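Local coordinates for predicted acetyltransferase (Clostridium acetobutylicum, PDB 3MGD), which binds acetyl-CoA and probably transfers its acetyl group to a substrate that is not identified, at residues 6-9 against 10-13; 38-41 against 42-46. All coordinates share one frame; numbering follows the deposited sequence.

Overall arrangement
Contact 1 turns the chain from strand 3-6 into helix 12-25, and contact 2 lies within helix 35-47, the next helix along the chain. Together they belong to the two-helix connection that, in the GNAT fold, joins the first strand of the sheet to the second, here strand 51-58. Their centres are about 10 Å apart and they touch directly: Ile12 CD1 packs on Asn43 CG at 3.4 Å, while Ile12 CG2 meets Phe42 CB at 3.8 Å. Contact 1 is remote from the cofactor site. In contact 2 the side chain of Phe42 lies about 11 Å from both the bound acetyl-CoA and the side chain of Met90, an acetyl-CoA-binding residue.

Contact 1: 6-9 against 10-13; sequences KADM and KDIS
Asp11 turns its carboxylate back over the start of the turn, with CG opposite its own carbonyl carbon and beside its backbone N (chi1 -62°), and so delivers OD2 to the amide of Asp8. The bond from Asp8 N to Asp11 OD2 is 2.8 Å long and almost straight, at 176°, and it uses the anti side of the carboxylate. OD2 also lies 3.4 Å from Ala7 CA. In return the backbone N of Asp11 donates to Asp8 O (2.9 Å), so that these two residues are joined by a side-chain bond and a backbone bond. The next turn bond, from Ile12 N to Met9 O at 3.1 Å, again spans three residues, as expected of a 3-10 turn; this turn leads from strand 3-6 into helix 12-25, the first strand-to-helix connection of the GNAT fold. The carboxylates of Asp8 and Asp11 run side by side, their planes 24° apart and their OD2 atoms 4.0 Å from each other. Arg5 NH1 forms a salt bridge with Asp11 OD2 and a long, weak ion pair with Asp8 OD2, which probably offsets the repulsion. On the apolar side, the bent selenomethionine chain of Met9 runs alongside Ile12, CE meeting CD1 at 4.1 Å. Ile12 also sets CG1 3.2 Å from Met9 O, and both side chains reach helix 35-47.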
loop_
_atom_site.group_PDB
_atom_site.type_symbol
_atom_site.label_atom_id
_atom_site.label_comp_id
_atom_site.label_asym_id
_atom_site.label_seq_id
_atom_site.Cartn_x
_atom_site.Cartn_y
_atom_site.Cartn_z
ATOM N N LYS A 6 3.360 19.527 13.288
ATOM C CA LYS A 6 3.511 18.825 12.017
ATOM C C LYS A 6 4.762 19.334 11.315
ATOM O O LYS A 6 5.043 20.534 11.324
ATOM C CB LYS A 6 2.257 19.010 11.143
ATOM C CG LYS A 6 1.070 18.169 11.592
ATOM C CD LYS A 6 -0.261 18.639 11.008
ATOM C CE LYS A 6 -0.619 20.030 11.540
ATOM N NZ LYS A 6 -2.033 20.396 11.252
ATOM N N ALA A 7 5.540 18.416 10.753
ATOM C CA ALA A 7 6.783 18.769 10.071
ATOM C C ALA A 7 6.543 19.621 8.819
ATOM O O ALA A 7 5.568 19.403 8.103
ATOM C CB ALA A 7 7.549 17.501 9.699
ATOM N N ASP A 8 7.452 20.570 8.569
ATOM C CA ASP A 8 7.431 21.434 7.384
ATOM C C ASP A 8 8.600 21.074 6.478
ATOM O O ASP A 8 9.471 20.297 6.862
ATOM C CB ASP A 8 7.631 22.911 7.770
ATOM C CG ASP A 8 6.664 23.389 8.830
ATOM O OD1 ASP A 8 5.441 23.210 8.651
ATOM O OD2 ASP A 8 7.134 23.966 9.835
HETATM N N MSE A 9 8.646 21.691 5.297
HETATM C CA MSE A 9 9.749 21.476 4.370
HETATM C C MSE A 9 11.092 21.674 5.058
HETATM O O MSE A 9 12.034 20.929 4.809
HETATM C CB MSE A 9 9.646 22.407 3.158
HETATM C CG MSE A 9 8.331 22.298 2.390
HETATM SE SE MSE A 9 7.947 20.534 1.589
HETATM C CE MSE A 9 9.283 20.533 0.164
ATOM N N LYS A 10 11.168 22.683 5.924
ATOM C CA LYS A 10 12.398 23.031 6.649
ATOM C C LYS A 10 12.941 21.879 7.504
ATOM O O LYS A 10 14.141 21.819 7.803
ATOM C CB LYS A 10 12.124 24.251 7.541
ATOM C CG LYS A 10 13.313 24.820 8.275
ATOM C CD LYS A 10 12.853 25.936 9.212
ATOM C CE LYS A 10 14.008 26.582 9.970
ATOM N NZ LYS A 10 13.504 27.672 10.861
ATOM N N ASP A 11 12.053 20.968 7.891
ATOM C CA ASP A 11 12.406 19.850 8.772
ATOM C C ASP A 11 12.932 18.615 8.050
ATOM O O ASP A 11 13.262 17.624 8.695
ATOM C CB ASP A 11 11.183 19.424 9.599
ATOM C CG ASP A 11 10.678 20.530 10.517
ATOM O OD1 ASP A 11 11.495 21.094 11.285
ATOM O OD2 ASP A 11 9.463 20.825 10.478
ATOM N N ILE A 12 12.997 18.649 6.722
ATOM C CA ILE A 12 13.311 17.426 5.972
ATOM C C ILE A 12 14.640 16.735 6.337
ATOM O O ILE A 12 14.696 15.513 6.470
ATOM C CB ILE A 12 13.174 17.632 4.446
ATOM C CG1 ILE A 12 11.700 17.828 4.085
ATOM C CG2 ILE A 12 13.718 16.424 3.681
ATOM C CD1 ILE A 12 11.434 18.053 2.606
ATOM N N SER A 13 15.715 17.490 6.504
ATOM C CA SER A 13 16.981 16.821 6.818
ATOM C C SER A 13 16.906 16.097 8.181
ATOM O O SER A 13 17.536 15.071 8.370
ATOM C CB SER A 13 18.163 17.789 6.749
ATOM O OG SER A 13 18.076 18.763 7.765
#

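Contact 2: 38-41 against 42-46; sequences LTRY and FNNKL
The Tyr41 ring has Lys45 over one face: CG sits 3.9 Å from the ring centroid, displaced toward the rim near CE1, in a CH-pi contact. An edge of the same ring points at the face of Phe42 in a T-shaped pair, with centroids 5.8 Å apart and planes at 74°. Phe42 also packs against Val16 and Leu51. With CG beside its backbone N (chi1 -64°), Lys45 lays CG on the Tyr41 ring, and beyond it the chain carries the ammonium on to a salt bridge with Asp72 of the second subunit. That subunit also packs Pro75 on Tyr41 and Leu38. Elsewhere on the helix two asparagine amides repeat one arrangement. Asn43 ND2 donates to Thr39 O at 2.7 Å and Asn44 ND2 to Arg40 O at 2.9 Å, each acceptor lying close to the plane of the amide. Both carbonyls also take the backbone N-H of the same asparagine, which arrives from the opposite face of the carbonyl plane, so two bonds grip each oxygen. CG2 of Thr39 and CG of Arg40 each lie 3.3 Å from ND2 of the asparagine four residues on, Asn43 and Asn44 respectively. This i to i+4 pairing is characteristic of an alpha-helix, here the second of the GNAT fold, which packs on helix 12-25, strand 51-58 and the second subunit.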
loop_
_atom_site.group_PDB
_atom_site.type_symbol
_atom_site.label_atom_id
_atom_site.label_comp_id
_atom_site.label_asym_id
_atom_site.label_seq_id
_atom_site.Cartn_x
_atom_site.Cartn_y
_atom_site.Cartn_z
ATOM N N LEU A 38 15.450 9.273 0.175
ATOM C CA LEU A 38 14.681 9.704 1.346
ATOM C C LEU A 38 14.314 11.190 1.214
ATOM O O LEU A 38 13.160 11.581 1.407
ATOM C CB LEU A 38 15.474 9.463 2.648
ATOM C CG LEU A 38 15.564 8.034 3.192
ATOM C CD1 LEU A 38 16.582 7.916 4.349
ATOM C CD2 LEU A 38 14.183 7.518 3.610
ATOM N N THR A 39 15.297 12.017 0.875
ATOM C CA THR A 39 15.066 13.467 0.761
ATOM C C THR A 39 14.050 13.797 -0.315
ATOM O O THR A 39 13.201 14.674 -0.144
ATOM C CB THR A 39 16.369 14.210 0.435
ATOM O OG1 THR A 39 17.348 13.901 1.430
ATOM C CG2 THR A 39 16.141 15.717 0.381
ATOM N N ARG A 40 14.147 13.094 -1.435
ATOM C CA ARG A 40 13.171 13.268 -2.513
ATOM C C ARG A 40 11.776 12.809 -2.083
ATOM O O ARG A 40 10.804 13.472 -2.393
ATOM C CB ARG A 40 13.629 12.525 -3.767
ATOM C CG ARG A 40 12.713 12.672 -4.976
ATOM C CD ARG A 40 13.364 11.986 -6.176
ATOM N NE ARG A 40 13.522 10.551 -5.938
ATOM C CZ ARG A 40 14.282 9.738 -6.666
ATOM N NH1 ARG A 40 14.989 10.214 -7.689
ATOM N NH2 ARG A 40 14.345 8.444 -6.360
ATOM N N TYR A 41 11.687 11.681 -1.375
ATOM C CA TYR A 41 10.399 11.178 -0.877
ATOM C C TYR A 41 9.692 12.198 0.025
ATOM O O TYR A 41 8.493 12.460 -0.138
ATOM C CB TYR A 41 10.568 9.861 -0.119
ATOM C CG TYR A 41 9.275 9.366 0.496
ATOM C CD1 TYR A 41 8.331 8.697 -0.275
ATOM C CD2 TYR A 41 8.994 9.585 1.837
ATOM C CE1 TYR A 41 7.138 8.259 0.274
ATOM C CE2 TYR A 41 7.804 9.148 2.403
ATOM C CZ TYR A 41 6.885 8.484 1.615
ATOM O OH TYR A 41 5.700 8.057 2.172
ATOM N N PHE A 42 10.436 12.753 0.984
ATOM C CA PHE A 42 9.877 13.736 1.908
ATOM C C PHE A 42 9.513 15.008 1.167
ATOM O O PHE A 42 8.414 15.539 1.332
ATOM C CB PHE A 42 10.849 14.040 3.063
ATOM C CG PHE A 42 10.860 12.978 4.142
ATOM C CD1 PHE A 42 9.755 12.798 4.958
ATOM C CD2 PHE A 42 11.976 12.174 4.340
ATOM C CE1 PHE A 42 9.759 11.835 5.951
ATOM C CE2 PHE A 42 11.998 11.206 5.326
ATOM C CZ PHE A 42 10.888 11.031 6.139
ATOM N N ASN A 43 10.425 15.491 0.324
ATOM C CA ASN A 43 10.130 16.693 -0.463
ATOM C C ASN A 43 8.836 16.600 -1.262
ATOM O O ASN A 43 8.001 17.502 -1.211
ATOM C CB ASN A 43 11.301 17.065 -1.384
ATOM C CG ASN A 43 12.313 17.981 -0.699
ATOM O OD1 ASN A 43 12.087 19.188 -0.559
ATOM N ND2 ASN A 43 13.423 17.408 -0.259
ATOM N N ASN A 44 8.685 15.510 -2.005
ATOM C CA ASN A 44 7.504 15.296 -2.821
ATOM C C ASN A 44 6.208 15.089 -2.045
ATOM O O ASN A 44 5.187 15.730 -2.335
ATOM C CB ASN A 44 7.731 14.125 -3.775
ATOM C CG ASN A 44 8.522 14.536 -5.010
ATOM O OD1 ASN A 44 7.957 15.012 -5.997
ATOM N ND2 ASN A 44 9.834 14.364 -4.954
ATOM N N LYS A 45 6.241 14.201 -1.063
ATOM C CA LYS A 45 5.013 13.820 -0.354
ATOM C C LYS A 45 4.569 14.921 0.614
ATOM O O LYS A 45 3.376 15.126 0.830
ATOM C CB LYS A 45 5.195 12.500 0.389
ATOM C CG LYS A 45 5.460 11.288 -0.527
ATOM C CD LYS A 45 4.405 11.134 -1.626
ATOM C CE LYS A 45 4.694 9.892 -2.487
ATOM N NZ LYS A 45 3.782 9.758 -3.651
ATOM N N LEU A 46 5.516 15.637 1.201
ATOM C CA LEU A 46 5.117 16.745 2.065
ATOM C C LEU A 46 4.528 17.866 1.220
ATOM O O LEU A 46 3.514 18.453 1.576
ATOM C CB LEU A 46 6.277 17.255 2.929
ATOM C CG LEU A 46 6.778 16.340 4.051
ATOM C CD1 LEU A 46 7.967 16.960 4.800
ATOM C CD2 LEU A 46 5.653 16.008 5.017
#